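PDB 6EYU: bacteriorhodopsin from Nanosalina sp., which pumps protons into the cell as a retinal-binding xenorhodopsin of the microbial rhodopsin family, probably driven by light absorbed by its retinal. Local coordinates for residues M1-F11 / F62-W73; I26-L34 / G45-V53. All blocks are in the same frame, centred on the assembly; numbering follows the deposited sequence.

Interaction 1: M1-F11 / F62-W73. With MUN ([(2~{S})-2,3-bis(oxidanyl)propyl] (~{E})-undec-2-enoate), chain K; MUN ([(2~{S})-2,3-bis(oxidanyl)propyl] (~{E})-undec-2-enoate), chain B; MUN ([(2~{S})-2,3-bis(oxidanyl)propyl] (~{E})-undec-2-enoate), chain U.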
loop_
_atom_site.group_PDB
_atom_site.type_symbol
_atom_site.label_atom_id
_atom_site.label_comp_id
_atom_site.label_asym_id
_atom_site.label_seq_id
_atom_site.Cartn_x
_atom_site.Cartn_y
_atom_site.Cartn_z
ATOM N N MET A 1 13.140 -13.672 -17.076
ATOM C CA MET A 1 14.542 -13.624 -17.580
ATOM C C MET A 1 14.932 -12.200 -17.968
ATOM O O MET A 1 15.929 -11.987 -18.657
ATOM C CB MET A 1 14.704 -14.551 -18.787
ATOM C CG MET A 1 13.553 -14.485 -19.781
ATOM S SD MET A 1 13.616 -13.019 -20.828
ATOM C CE MET A 1 15.023 -13.403 -21.870
ATOM N N VAL A 2 14.176 -11.225 -17.472
ATOM C CA VAL A 2 14.335 -9.842 -17.907
ATOM C C VAL A 2 15.722 -9.316 -17.553
ATOM O O VAL A 2 16.425 -8.773 -18.407
ATOM C CB VAL A 2 13.276 -8.923 -17.268
ATOM C CG1 VAL A 2 13.587 -7.466 -17.572
ATOM C CG2 VAL A 2 11.885 -9.291 -17.763
ATOM N N TYR A 3 16.115 -9.480 -16.294
ATOM C CA TYR A 3 17.438 -9.056 -15.847
ATOM C C TYR A 3 18.520 -9.669 -16.729
ATOM O O TYR A 3 19.415 -8.970 -17.205
ATOM C CB TYR A 3 17.666 -9.459 -14.389
ATOM C CG TYR A 3 19.048 -9.120 -13.874
ATOM C CD1 TYR A 3 20.109 -9.999 -14.051
ATOM C CD2 TYR A 3 19.322 -7.864 -13.347
ATOM C CE1 TYR A 3 21.392 -9.659 -13.667
ATOM C CE2 TYR A 3 20.601 -7.517 -12.956
ATOM C CZ TYR A 3 21.631 -8.419 -13.113
ATOM O OH TYR A 3 22.904 -8.083 -12.710
ATOM N N GLU A 4 18.428 -10.976 -16.948
ATOM C CA GLU A 4 19.481 -11.714 -17.636
ATOM C C GLU A 4 19.645 -11.210 -19.066
ATOM O O GLU A 4 20.760 -11.119 -19.577
ATOM C CB GLU A 4 19.160 -13.210 -17.647
ATOM C CG GLU A 4 19.765 -13.981 -16.485
ATOM N N ALA A 5 18.522 -10.974 -19.735
ATOM C CA ALA A 5 18.536 -10.505 -21.116
ATOM C C ALA A 5 19.158 -9.115 -21.198
ATOM O O ALA A 5 19.929 -8.823 -22.112
ATOM C CB ALA A 5 17.124 -10.484 -21.679
ATOM N N ILE A 6 18.764 -8.244 -20.276
ATOM C CA ILE A 6 19.198 -6.852 -20.303
ATOM C C ILE A 6 20.695 -6.747 -20.032
ATOM O O ILE A 6 21.397 -5.966 -20.672
ATOM C CB ILE A 6 18.446 -6.013 -19.254
ATOM C CG1 ILE A 6 17.033 -5.697 -19.747
ATOM C CG2 ILE A 6 19.204 -4.729 -18.961
ATOM C CD1 ILE A 6 16.206 -4.909 -18.755
ATOM N N THR A 7 21.165 -7.499 -19.042
ATOM C CA THR A 7 22.527 -7.346 -18.548
ATOM C C THR A 7 23.473 -8.292 -19.277
ATOM O O THR A 7 24.689 -8.236 -19.088
ATOM C CB THR A 7 22.611 -7.633 -17.037
ATOM O OG1 THR A 7 22.073 -8.932 -16.762
ATOM C CG2 THR A 7 21.837 -6.587 -16.252
ATOM N N ALA A 8 22.905 -9.204 -20.058
ATOM C CA ALA A 8 23.697 -10.198 -20.771
ATOM C C ALA A 8 24.525 -9.534 -21.866
ATOM O O ALA A 8 24.120 -8.522 -22.438
ATOM C CB ALA A 8 22.792 -11.265 -21.367
ATOM N N GLY A 9 25.697 -10.099 -22.137
ATOM C CA GLY A 9 26.661 -9.474 -23.035
ATOM C C GLY A 9 27.151 -8.139 -22.510
ATOM O O GLY A 9 27.626 -8.041 -21.378
ATOM N N GLY A 10 27.065 -7.112 -23.349
ATOM C CA GLY A 10 27.728 -5.842 -23.079
ATOM C C GLY A 10 27.037 -5.052 -21.984
ATOM O O GLY A 10 27.617 -4.130 -21.412
ATOM N N PHE A 11 25.770 -5.371 -21.739
ATOM C CA PHE A 11 24.938 -4.574 -20.846
ATOM C C PHE A 11 24.971 -3.104 -21.253
ATOM O O PHE A 11 25.393 -2.244 -20.479
ATOM C CB PHE A 11 25.414 -4.726 -19.400
ATOM C CG PHE A 11 24.474 -4.135 -18.388
ATOM C CD1 PHE A 11 23.295 -3.529 -18.787
ATOM C CD2 PHE A 11 24.749 -4.227 -17.033
ATOM C CE1 PHE A 11 22.423 -2.996 -17.857
ATOM C CE2 PHE A 11 23.881 -3.698 -16.097
ATOM C CZ PHE A 11 22.714 -3.083 -16.509
ATOM N N PHE A 62 18.696 -3.360 -11.662
ATOM C CA PHE A 62 19.317 -3.693 -12.939
ATOM C C PHE A 62 20.839 -3.677 -12.831
ATOM O O PHE A 62 21.528 -4.347 -13.601
ATOM C CB PHE A 62 18.861 -2.717 -14.028
ATOM C CG PHE A 62 17.377 -2.724 -14.265
ATOM C CD1 PHE A 62 16.725 -3.891 -14.627
ATOM C CD2 PHE A 62 16.644 -1.554 -14.166
ATOM C CE1 PHE A 62 15.358 -3.900 -14.840
ATOM C CE2 PHE A 62 15.277 -1.556 -14.377
ATOM C CZ PHE A 62 14.634 -2.731 -14.714
ATOM N N LEU A 63 21.355 -2.962 -11.837
ATOM C CA LEU A 63 22.796 -2.901 -11.607
ATOM C C LEU A 63 23.261 -4.081 -10.762
ATOM O O LEU A 63 24.459 -4.352 -10.666
ATOM C CB LEU A 63 23.171 -1.591 -10.912
ATOM C CG LEU A 63 22.793 -0.309 -11.656
ATOM C CD1 LEU A 63 23.454 0.896 -11.005
ATOM C CD2 LEU A 63 23.176 -0.407 -13.125
ATOM N N ASN A 64 22.325 -4.681 -10.034
ATOM C CA ASN A 64 22.642 -5.781 -9.130
ATOM C C ASN A 64 21.479 -6.760 -9.069
ATOM O O ASN A 64 20.425 -6.449 -8.513
ATOM C CB ASN A 64 22.933 -5.248 -7.726
ATOM C CG ASN A 64 24.249 -4.503 -7.646
ATOM O OD1 ASN A 64 24.274 -3.280 -7.504
ATOM N ND2 ASN A 64 25.349 -5.245 -7.638
ATOM N N GLN A 65 21.670 -7.944 -9.641
ATOM C CA GLN A 65 20.590 -8.915 -9.734
ATOM C C GLN A 65 19.971 -9.155 -8.363
ATOM O O GLN A 65 20.676 -9.410 -7.387
ATOM C CB GLN A 65 21.093 -10.237 -10.310
ATOM C CG GLN A 65 20.295 -11.442 -9.840
ATOM C CD GLN A 65 19.961 -12.396 -10.969
ATOM O OE1 GLN A 65 18.791 -12.638 -11.267
ATOM N NE2 GLN A 65 20.989 -12.918 -11.626
ATOM N N SER A 66 18.645 -9.233 -8.340
ATOM C CA SER A 66 17.916 -9.612 -7.140
ATOM C C SER A 66 16.627 -10.313 -7.552
ATOM O O SER A 66 16.350 -10.466 -8.741
ATOM C CB SER A 66 17.596 -8.371 -6.304
ATOM O OG SER A 66 16.351 -7.810 -6.680
ATOM N N PHE A 67 15.861 -10.776 -6.570
ATOM C CA PHE A 67 14.601 -11.450 -6.853
ATOM C C PHE A 67 13.586 -10.462 -7.425
ATOM O O PHE A 67 12.738 -10.836 -8.237
ATOM C CB PHE A 67 14.048 -12.107 -5.587
ATOM C CG PHE A 67 13.430 -11.139 -4.619
ATOM C CD1 PHE A 67 14.194 -10.569 -3.614
ATOM C CD2 PHE A 67 12.057 -10.964 -4.587
ATOM C CE1 PHE A 67 13.614 -9.749 -2.665
ATOM C CE2 PHE A 67 11.469 -10.145 -3.641
ATOM C CZ PHE A 67 12.250 -9.535 -2.679
ATOM N N LEU A 68 13.829 -9.180 -7.176
ATOM C CA LEU A 68 12.944 -8.121 -7.655
ATOM C C LEU A 68 13.263 -7.730 -9.096
ATOM O O LEU A 68 12.500 -7.001 -9.730
ATOM C CB LEU A 68 13.063 -6.892 -6.752
ATOM C CG LEU A 68 11.822 -6.560 -5.923
ATOM C CD1 LEU A 68 10.852 -7.730 -5.918
ATOM C CD2 LEU A 68 12.222 -6.180 -4.506
ATOM N N SER A 69 14.460 -8.087 -9.551
ATOM C CA SER A 69 15.042 -7.476 -10.742
ATOM C C SER A 69 14.124 -7.646 -11.950
ATOM O O SER A 69 13.973 -6.729 -12.757
ATOM C CB SER A 69 16.409 -8.093 -11.041
ATOM O OG SER A 69 17.313 -7.869 -9.974
ATOM N N ASP A 70 13.628 -8.864 -12.141
ATOM C CA ASP A 70 12.855 -9.197 -13.332
ATOM C C ASP A 70 11.597 -8.338 -13.414
ATOM O O ASP A 70 10.992 -8.209 -14.478
ATOM C CB ASP A 70 12.474 -10.679 -13.320
ATOM C CG ASP A 70 13.565 -11.566 -13.888
ATOM O OD1 ASP A 70 14.450 -11.042 -14.596
ATOM O OD2 ASP A 70 13.528 -12.789 -13.640
ATOM N N TYR A 71 11.242 -7.708 -12.298
ATOM C CA TYR A 71 9.957 -7.029 -12.182
ATOM C C TYR A 71 10.135 -5.595 -11.691
ATOM O O TYR A 71 9.224 -5.014 -11.103
ATOM C CB TYR A 71 9.039 -7.790 -11.224
ATOM C CG TYR A 71 8.552 -9.113 -11.767
ATOM C CD1 TYR A 71 7.403 -9.183 -12.545
ATOM C CD2 TYR A 71 9.303 -10.269 -11.605
ATOM C CE1 TYR A 71 6.978 -10.383 -13.084
ATOM C CE2 TYR A 71 8.883 -11.474 -12.136
ATOM C CZ TYR A 71 7.720 -11.525 -12.874
ATOM O OH TYR A 71 7.300 -12.722 -13.408
ATOM N N ALA A 72 11.309 -5.026 -11.944
ATOM C CA ALA A 72 11.702 -3.775 -11.306
ATOM C C ALA A 72 10.883 -2.607 -11.846
ATOM O O ALA A 72 10.477 -1.723 -11.091
ATOM C CB ALA A 72 13.188 -3.520 -11.512
ATOM N N TRP A 73 10.646 -2.605 -13.153
ATOM C CA TRP A 73 9.836 -1.564 -13.777
ATOM C C TRP A 73 8.471 -1.471 -13.103
ATOM O O TRP A 73 7.960 -0.377 -12.863
ATOM C CB TRP A 73 9.656 -1.845 -15.271
ATOM C CG TRP A 73 10.914 -1.685 -16.068
ATOM C CD1 TRP A 73 11.811 -0.659 -15.989
ATOM C CD2 TRP A 73 11.358 -2.520 -17.144
ATOM N NE1 TRP A 73 12.824 -0.845 -16.898
ATOM C CE2 TRP A 73 12.578 -1.991 -17.607
ATOM C CE3 TRP A 73 10.856 -3.681 -17.739
ATOM C CZ2 TRP A 73 13.301 -2.580 -18.642
ATOM C CZ3 TRP A 73 11.582 -4.272 -18.757
ATOM C CH2 TRP A 73 12.792 -3.721 -19.197
HETATM C CAR MUN K . 1.474 -5.953 -4.323
HETATM C CAQ MUN K . 0.407 -6.495 -5.274
HETATM C CAP MUN K . 1.011 -7.603 -6.138
HETATM C CAO MUN K . 2.442 -7.223 -6.518
HETATM C CAN MUN K . 3.378 -8.397 -6.222
HETATM C CAM MUN K . 4.772 -7.862 -5.890
HETATM C CAK MUN K . 5.804 -8.976 -6.080
HETATM C CAH MUN K . 6.923 -8.478 -6.997
HETATM C CAF MUN K . 8.113 -9.439 -6.925
HETATM C CAC MUN K . 7.809 -10.891 -7.302
HETATM C CAA MUN K . 8.991 -11.859 -7.198
HETATM O OAD MUN K . 9.970 -11.590 -6.503
HETATM O OAB MUN K . 8.847 -13.022 -7.890
HETATM C CAE MUN K . 9.650 -12.972 -9.072
HETATM C CAG MUN K . 10.655 -14.126 -9.057
HETATM O OAJ MUN K . 11.109 -14.345 -7.719
HETATM C CAI MUN K . 9.981 -15.396 -9.582
HETATM O OAL MUN K . 10.432 -15.658 -10.913
HETATM C CAR MUN B . 9.480 -3.295 -3.499
HETATM C CAQ MUN B . 8.761 -4.364 -2.673
HETATM C CAP MUN B . 7.403 -3.827 -2.216
HETATM C CAO MUN B . 6.648 -4.929 -1.471
HETATM C CAN MUN B . 7.032 -6.291 -2.053
HETATM C CAM MUN B . 7.524 -7.206 -0.929
HETATM C CAK MUN B . 8.204 -8.438 -1.533
HETATM C CAH MUN B . 7.705 -9.701 -0.824
HETATM C CAF MUN B . 8.690 -10.098 0.279
HETATM C CAC MUN B . 9.781 -11.093 -0.128
HETATM C CAA MUN B . 9.379 -12.125 -1.187
HETATM O OAD MUN B . 8.481 -11.886 -1.992
HETATM O OAB MUN B . 10.173 -13.229 -1.240
HETATM C CAE MUN B . 10.327 -13.661 -2.596
HETATM C CAG MUN B . 11.572 -14.545 -2.712
HETATM O OAJ MUN B . 12.716 -13.819 -2.256
HETATM C CAI MUN B . 11.392 -15.801 -1.856
HETATM O OAL MUN B . 12.646 -16.475 -1.728
HETATM C CAN MUN U . 23.886 9.105 -5.979
HETATM C CAM MUN U . 23.484 7.635 -5.839
HETATM C CAK MUN U . 24.625 6.746 -6.337
HETATM C CAH MUN U . 24.459 6.499 -7.839
HETATM C CAF MUN U . 24.191 5.013 -8.093
HETATM C CAC MUN U . 25.349 4.061 -7.726
HETATM C CAA MUN U . 25.122 2.568 -8.052
HETATM O OAD MUN U . 23.982 2.109 -8.064
HETATM O OAB MUN U . 26.234 1.791 -7.943
HETATM C CAE MUN U . 25.883 0.575 -7.276
HETATM C CAG MUN U . 26.311 -0.624 -8.126
HETATM O OAJ MUN U . 27.007 -0.161 -9.287
HETATM C CAI MUN U . 27.232 -1.527 -7.304
HETATM O OAL MUN U . 27.888 -2.456 -8.170
HETATM O O HOH W 1 23.888 -5.830 -13.590
#
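Asp70 meets the backbone of Val2 and Tyr3 at the start of helix 2-7 with its carboxylate. Tyr3 N donates to Asp70 OD1 over 2.8 Å in a nearly straight bond (N-H...O angle 167°), and Val2 N stands 2.9 Å from the same OD1. The second oxygen, Asp70 OD2, forms a long salt bridge with the chain's terminal nitrogen, Met1 N, at 3.6 Å. The positive end of the helix dipole would probably favour the carboxylate here too.

Tyr3 makes the largest share of the packing from the N-terminal side. With its CG anti to the backbone N (chi1 177°), the ring swings over the turn beyond helix 42-63. Gln65 CB sits over one face, a CH-pi contact 3.6 Å from the Tyr3 centroid, while Thr7 CG2 covers the opposite face. The Tyr3 hydroxyl reaches a water, 2.6 Å from Tyr3 OH, which in turn donates to Phe62 O at 2.8 Å.

The apolar part lies deeper: Ile6 CD1 presses on Trp73 CH2 at 3.6 Å, Val2 CG1 approaches the same indole, and Phe62 CZ lies over one of its faces. On the subunit side, Phe67 meets Tyr71 of the second subunit and touches two bound lipids.

Altogether, a short N-terminal helix is laid across the connection between helices 42-63 and 72-93, closing over the extracellular end of the seven-helix rhodopsin bundle.

Interaction 2: I26-L34 / G45-V53. With MUN ([(2~{S})-2,3-bis(oxidanyl)propyl] (~{E})-undec-2-enoate), chain O; MUN ([(2~{S})-2,3-bis(oxidanyl)propyl] (~{E})-undec-2-enoate), chain C.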
loop_
_atom_site.group_PDB
_atom_site.type_symbol
_atom_site.label_atom_id
_atom_site.label_comp_id
_atom_site.label_asym_id
_atom_site.label_seq_id
_atom_site.Cartn_x
_atom_site.Cartn_y
_atom_site.Cartn_z
ATOM N N ILE A 26 19.705 13.458 -7.484
ATOM C CA ILE A 26 20.050 14.874 -7.488
ATOM C C ILE A 26 18.807 15.736 -7.692
ATOM O O ILE A 26 18.532 16.636 -6.899
ATOM C CB ILE A 26 21.076 15.198 -8.592
ATOM C CG1 ILE A 26 22.498 15.049 -8.049
ATOM C CG2 ILE A 26 20.859 16.609 -9.119
ATOM C CD1 ILE A 26 23.521 14.695 -9.106
ATOM N N SER A 27 17.998 15.375 -8.683
ATOM C CA SER A 27 16.700 16.010 -8.881
ATOM C C SER A 27 15.888 15.990 -7.588
ATOM O O SER A 27 15.216 16.964 -7.252
ATOM C CB SER A 27 15.925 15.298 -9.991
ATOM O OG SER A 27 16.470 15.595 -11.264
ATOM N N GLY A 28 15.956 14.875 -6.870
ATOM C CA GLY A 28 15.188 14.705 -5.641
ATOM C C GLY A 28 15.543 15.742 -4.594
ATOM O O GLY A 28 14.661 16.357 -3.994
ATOM N N LEU A 29 16.835 15.874 -4.312
ATOM C CA LEU A 29 17.319 16.901 -3.398
ATOM C C LEU A 29 16.800 18.273 -3.820
ATOM O O LEU A 29 16.331 19.052 -2.990
ATOM C CB LEU A 29 18.849 16.912 -3.371
ATOM C CG LEU A 29 19.527 16.098 -2.265
ATOM C CD1 LEU A 29 18.572 15.081 -1.659
ATOM C CD2 LEU A 29 20.772 15.412 -2.805
ATOM N N LEU A 30 16.847 18.542 -5.121
ATOM C CA LEU A 30 16.447 19.842 -5.647
ATOM C C LEU A 30 14.951 20.070 -5.451
ATOM O O LEU A 30 14.527 21.160 -5.068
ATOM C CB LEU A 30 16.800 19.946 -7.135
ATOM C CG LEU A 30 18.134 20.620 -7.466
ATOM C CD1 LEU A 30 19.049 20.649 -6.252
ATOM C CD2 LEU A 30 18.809 19.915 -8.632
ATOM N N PHE A 31 14.155 19.035 -5.701
ATOM C CA PHE A 31 12.704 19.142 -5.582
ATOM C C PHE A 31 12.313 19.596 -4.178
ATOM O O PHE A 31 11.374 20.374 -4.007
ATOM C CB PHE A 31 12.036 17.801 -5.898
ATOM C CG PHE A 31 12.101 17.418 -7.349
ATOM C CD1 PHE A 31 12.186 18.388 -8.335
ATOM C CD2 PHE A 31 11.997 16.091 -7.731
ATOM C CE1 PHE A 31 12.271 18.035 -9.668
ATOM C CE2 PHE A 31 12.091 15.729 -9.062
ATOM C CZ PHE A 31 12.229 16.702 -10.032
ATOM N N LEU A 32 13.026 19.093 -3.176
ATOM C CA LEU A 32 12.734 19.425 -1.786
ATOM C C LEU A 32 13.020 20.897 -1.513
ATOM O O LEU A 32 12.358 21.527 -0.689
ATOM C CB LEU A 32 13.568 18.551 -0.846
ATOM C CG LEU A 32 13.177 17.072 -0.824
ATOM C CD1 LEU A 32 13.968 16.319 0.235
ATOM C CD2 LEU A 32 11.682 16.926 -0.587
ATOM N N TYR A 33 14.022 21.436 -2.201
ATOM C CA TYR A 33 14.470 22.803 -1.965
ATOM C C TYR A 33 13.619 23.790 -2.758
ATOM O O TYR A 33 13.387 24.916 -2.317
ATOM C CB TYR A 33 15.943 22.948 -2.356
ATOM C CG TYR A 33 16.359 24.363 -2.689
ATOM C CD1 TYR A 33 16.745 25.241 -1.683
ATOM C CD2 TYR A 33 16.608 24.734 -4.005
ATOM C CE1 TYR A 33 17.263 26.486 -1.981
ATOM C CE2 TYR A 33 17.125 25.978 -4.313
ATOM C CZ TYR A 33 17.442 26.854 -3.298
ATOM O OH TYR A 33 17.935 28.102 -3.600
ATOM N N LEU A 34 13.083 23.330 -3.884
ATOM C CA LEU A 34 12.515 24.232 -4.879
ATOM C C LEU A 34 11.280 24.944 -4.338
ATOM O O LEU A 34 11.024 26.098 -4.686
ATOM C CB LEU A 34 12.155 23.464 -6.154
ATOM C CG LEU A 34 12.935 23.878 -7.403
ATOM C CD1 LEU A 34 13.388 25.325 -7.295
ATOM C CD2 LEU A 34 14.126 22.956 -7.619
ATOM N N GLY A 45 6.994 19.503 -3.853
ATOM C CA GLY A 45 8.365 19.052 -3.647
ATOM C C GLY A 45 8.432 17.650 -3.072
ATOM O O GLY A 45 9.201 16.813 -3.546
ATOM N N ILE A 46 7.680 17.414 -2.001
ATOM C CA ILE A 46 7.637 16.095 -1.379
ATOM C C ILE A 46 7.353 15.030 -2.431
ATOM O O ILE A 46 8.100 14.061 -2.567
ATOM C CB ILE A 46 6.545 16.012 -0.296
ATOM C CG1 ILE A 46 6.710 17.142 0.722
ATOM C CG2 ILE A 46 6.597 14.661 0.401
ATOM C CD1 ILE A 46 8.100 17.232 1.313
ATOM N N ILE A 47 6.279 15.231 -3.186
ATOM C CA ILE A 47 5.750 14.193 -4.060
ATOM C C ILE A 47 6.731 13.888 -5.186
ATOM O O ILE A 47 6.991 12.725 -5.495
ATOM C CB ILE A 47 4.401 14.617 -4.670
ATOM C CG1 ILE A 47 3.299 14.546 -3.611
ATOM C CG2 ILE A 47 4.053 13.730 -5.856
ATOM C CD1 ILE A 47 2.135 15.475 -3.880
ATOM N N HIS A 48 7.346 14.933 -5.729
ATOM C CA HIS A 48 8.305 14.773 -6.815
ATOM C C HIS A 48 9.615 14.184 -6.300
ATOM O O HIS A 48 10.253 13.380 -6.980
ATOM C CB HIS A 48 8.571 16.116 -7.497
ATOM C CG HIS A 48 7.435 16.595 -8.348
ATOM N ND1 HIS A 48 7.033 15.939 -9.491
ATOM C CD2 HIS A 48 6.599 17.650 -8.205
ATOM C CE1 HIS A 48 6.033 16.600 -10.046
ATOM N NE2 HIS A 48 5.745 17.638 -9.280
ATOM N N PHE A 49 9.981 14.539 -5.072
ATOM C CA PHE A 49 11.105 13.899 -4.399
ATOM C C PHE A 49 10.946 12.383 -4.424
ATOM O O PHE A 49 11.847 11.662 -4.854
ATOM C CB PHE A 49 11.213 14.386 -2.952
ATOM C CG PHE A 49 12.190 13.604 -2.120
ATOM C CD1 PHE A 49 13.549 13.857 -2.204
ATOM C CD2 PHE A 49 11.746 12.643 -1.226
ATOM C CE1 PHE A 49 14.450 13.147 -1.433
ATOM C CE2 PHE A 49 12.642 11.936 -0.446
ATOM C CZ PHE A 49 13.996 12.181 -0.556
ATOM N N PHE A 50 9.776 11.908 -4.008
ATOM C CA PHE A 50 9.553 10.478 -3.834
ATOM C C PHE A 50 9.475 9.774 -5.184
ATOM O O PHE A 50 9.888 8.622 -5.317
ATOM C CB PHE A 50 8.268 10.231 -3.044
ATOM C CG PHE A 50 8.473 10.190 -1.557
ATOM C CD1 PHE A 50 9.354 9.281 -0.994
ATOM C CD2 PHE A 50 7.901 11.152 -0.742
ATOM C CE1 PHE A 50 9.615 9.297 0.362
ATOM C CE2 PHE A 50 8.154 11.171 0.616
ATOM C CZ PHE A 50 9.012 10.241 1.170
ATOM N N ILE A 51 8.954 10.473 -6.186
ATOM C CA ILE A 51 8.844 9.911 -7.528
ATOM C C ILE A 51 10.211 9.464 -8.036
ATOM O O ILE A 51 10.381 8.318 -8.451
ATOM C CB ILE A 51 8.252 10.928 -8.521
ATOM C CG1 ILE A 51 6.735 11.020 -8.344
ATOM C CG2 ILE A 51 8.588 10.526 -9.949
ATOM C CD1 ILE A 51 6.129 12.278 -8.928
ATOM N N VAL A 52 11.187 10.365 -7.982
ATOM C CA VAL A 52 12.489 10.111 -8.589
ATOM C C VAL A 52 13.340 9.206 -7.705
ATOM O O VAL A 52 14.094 8.370 -8.202
ATOM C CB VAL A 52 13.261 11.418 -8.850
ATOM C CG1 VAL A 52 12.628 12.189 -9.998
ATOM C CG2 VAL A 52 13.318 12.268 -7.589
ATOM N N VAL A 53 13.237 9.395 -6.394
ATOM C CA VAL A 53 14.031 8.620 -5.448
ATOM C C VAL A 53 13.590 7.161 -5.443
ATOM O O VAL A 53 14.417 6.253 -5.537
ATOM C CB VAL A 53 13.909 9.178 -4.019
ATOM C CG1 VAL A 53 14.352 8.137 -3.004
ATOM C CG2 VAL A 53 14.727 10.453 -3.878
HETATM C CAR MUN O . 5.491 4.986 -1.029
HETATM C CAQ MUN O . 6.698 5.906 -0.835
HETATM C CAP MUN O . 6.205 7.333 -0.598
HETATM C CAO MUN O . 4.995 7.599 -1.492
HETATM C CAN MUN O . 4.092 8.629 -0.815
HETATM C CAM MUN O . 4.937 9.505 0.108
HETATM C CAK MUN O . 4.635 10.972 -0.189
HETATM C CAH MUN O . 3.122 11.146 -0.303
HETATM C CAF MUN O . 2.707 12.468 0.344
HETATM C CAC MUN O . 1.716 13.296 -0.475
HETATM C CAA MUN O . 1.331 14.646 0.129
HETATM O OAD MUN O . 2.035 15.184 0.983
HETATM O OAB MUN O . 0.183 15.186 -0.362
HETATM C CAE MUN O . -0.826 15.135 0.648
HETATM C CAG MUN O . -1.299 16.555 0.962
HETATM O OAJ MUN O . -2.130 17.027 -0.102
HETATM C CAI MUN O . -2.095 16.548 2.268
HETATM O OAL MUN O . -2.791 17.789 2.408
HETATM C CAR MUN C . 14.032 13.976 3.976
HETATM C CAQ MUN C . 12.748 13.465 3.319
HETATM C CAP MUN C . 11.879 14.656 2.920
HETATM C CAO MUN C . 12.030 15.761 3.967
HETATM C CAN MUN C . 10.815 16.685 3.904
HETATM C CAM MUN C . 11.281 18.120 3.653
HETATM C CAK MUN C . 10.180 19.088 4.084
HETATM C CAH MUN C . 10.766 20.135 5.032
HETATM C CAF MUN C . 9.925 21.409 4.959
HETATM C CAC MUN C . 9.225 21.803 6.262
HETATM C CAA MUN C . 7.952 22.634 6.095
HETATM O OAD MUN C . 7.629 23.069 4.990
HETATM O OAB MUN C . 7.398 23.062 7.260
HETATM C CAE MUN C . 7.376 24.492 7.272
HETATM C CAG MUN C . 8.631 25.017 7.974
HETATM O OAJ MUN C . 9.791 24.435 7.375
HETATM C CAI MUN C . 8.693 26.539 7.836
HETATM O OAL MUN C . 7.388 27.089 8.026
#
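Gly28 faces Phe49 with their CA atoms 4.3 Å apart, where segments 26-34 and 45-53 of helices 14-38 and 42-63 run antiparallel, their axes 7.8 Å apart at closest and 175° between their directions. The glycines probably allow this close approach: a CB on Gly28 would press on Val52, Val53 and Phe49, while Gly45 lies against the Phe31 backbone. Val52 CG2 packs directly on Gly28 CA at 3.6 Å.

Phe49 CG lies anti to the backbone N (chi1 170°), which carries the ring alongside Gly28 and up to Leu32. Leu32 CD1 lies over one face, 3.5 Å from Phe49 CD1. Val53 CG2 covers the other face, and the Gly28 backbone meets the edge, so the ring is sandwiched and its rotation is probably restricted.

Phe31 takes the other flank of the interface. His48 CB sits over its face, 3.9 Å from the ring centroid, and the imidazole turns an edge toward that ring with the planes at 55°. Val52 CG1 touches the Phe31 edge, 3.7 Å from CE2. Past the contact, His48 NE2 hydrogen-bonds Asp220, which fixes the imidazole from its far end.

Phe50 points away from helix 26-34, with Phe49 CD2 over one face and, over the other, the tail of the monoacylglycerol MUN of chain O, whose CAK is 3.3 Å from Phe50 CD2. With an alanine here the ring is gone, and the lipid tail is likely to lose its flat support and Phe49 part of its cover.

Around the pair, helix 198-230 backs the Phe31 and His48 flank, with Phe218 and Tyr216 meeting their rings and Lys213 touching Ile51. Helix 72-93 packs against Ile47 and Ile51, while Ile46, Phe49 and Phe50 reach Ala106, Leu136 and Gly109 of the second subunit.

In the fold
Helix 42-63 is common to both contacts. Interaction 2 uses its N-terminal half, paired with helix 14-38 in a largely buried interface; interaction 1 sits at its C-terminal end, where the chain turns toward helix 72-93 and meets helix 2-7, and is only partly buried. Along the sequence interaction 2 is nested within the loop that interaction 1 closes, yet their centres lie about 26 Å apart. Both pack aromatic and aliphatic groups, but interaction 1 adds a carboxylate, the chain terminus and a bridging water at the bundle's end, whereas interaction 2 has no hydrogen bond across it and relies on glycines and CH-pi contacts. Both also reach the second subunit and bound lipid.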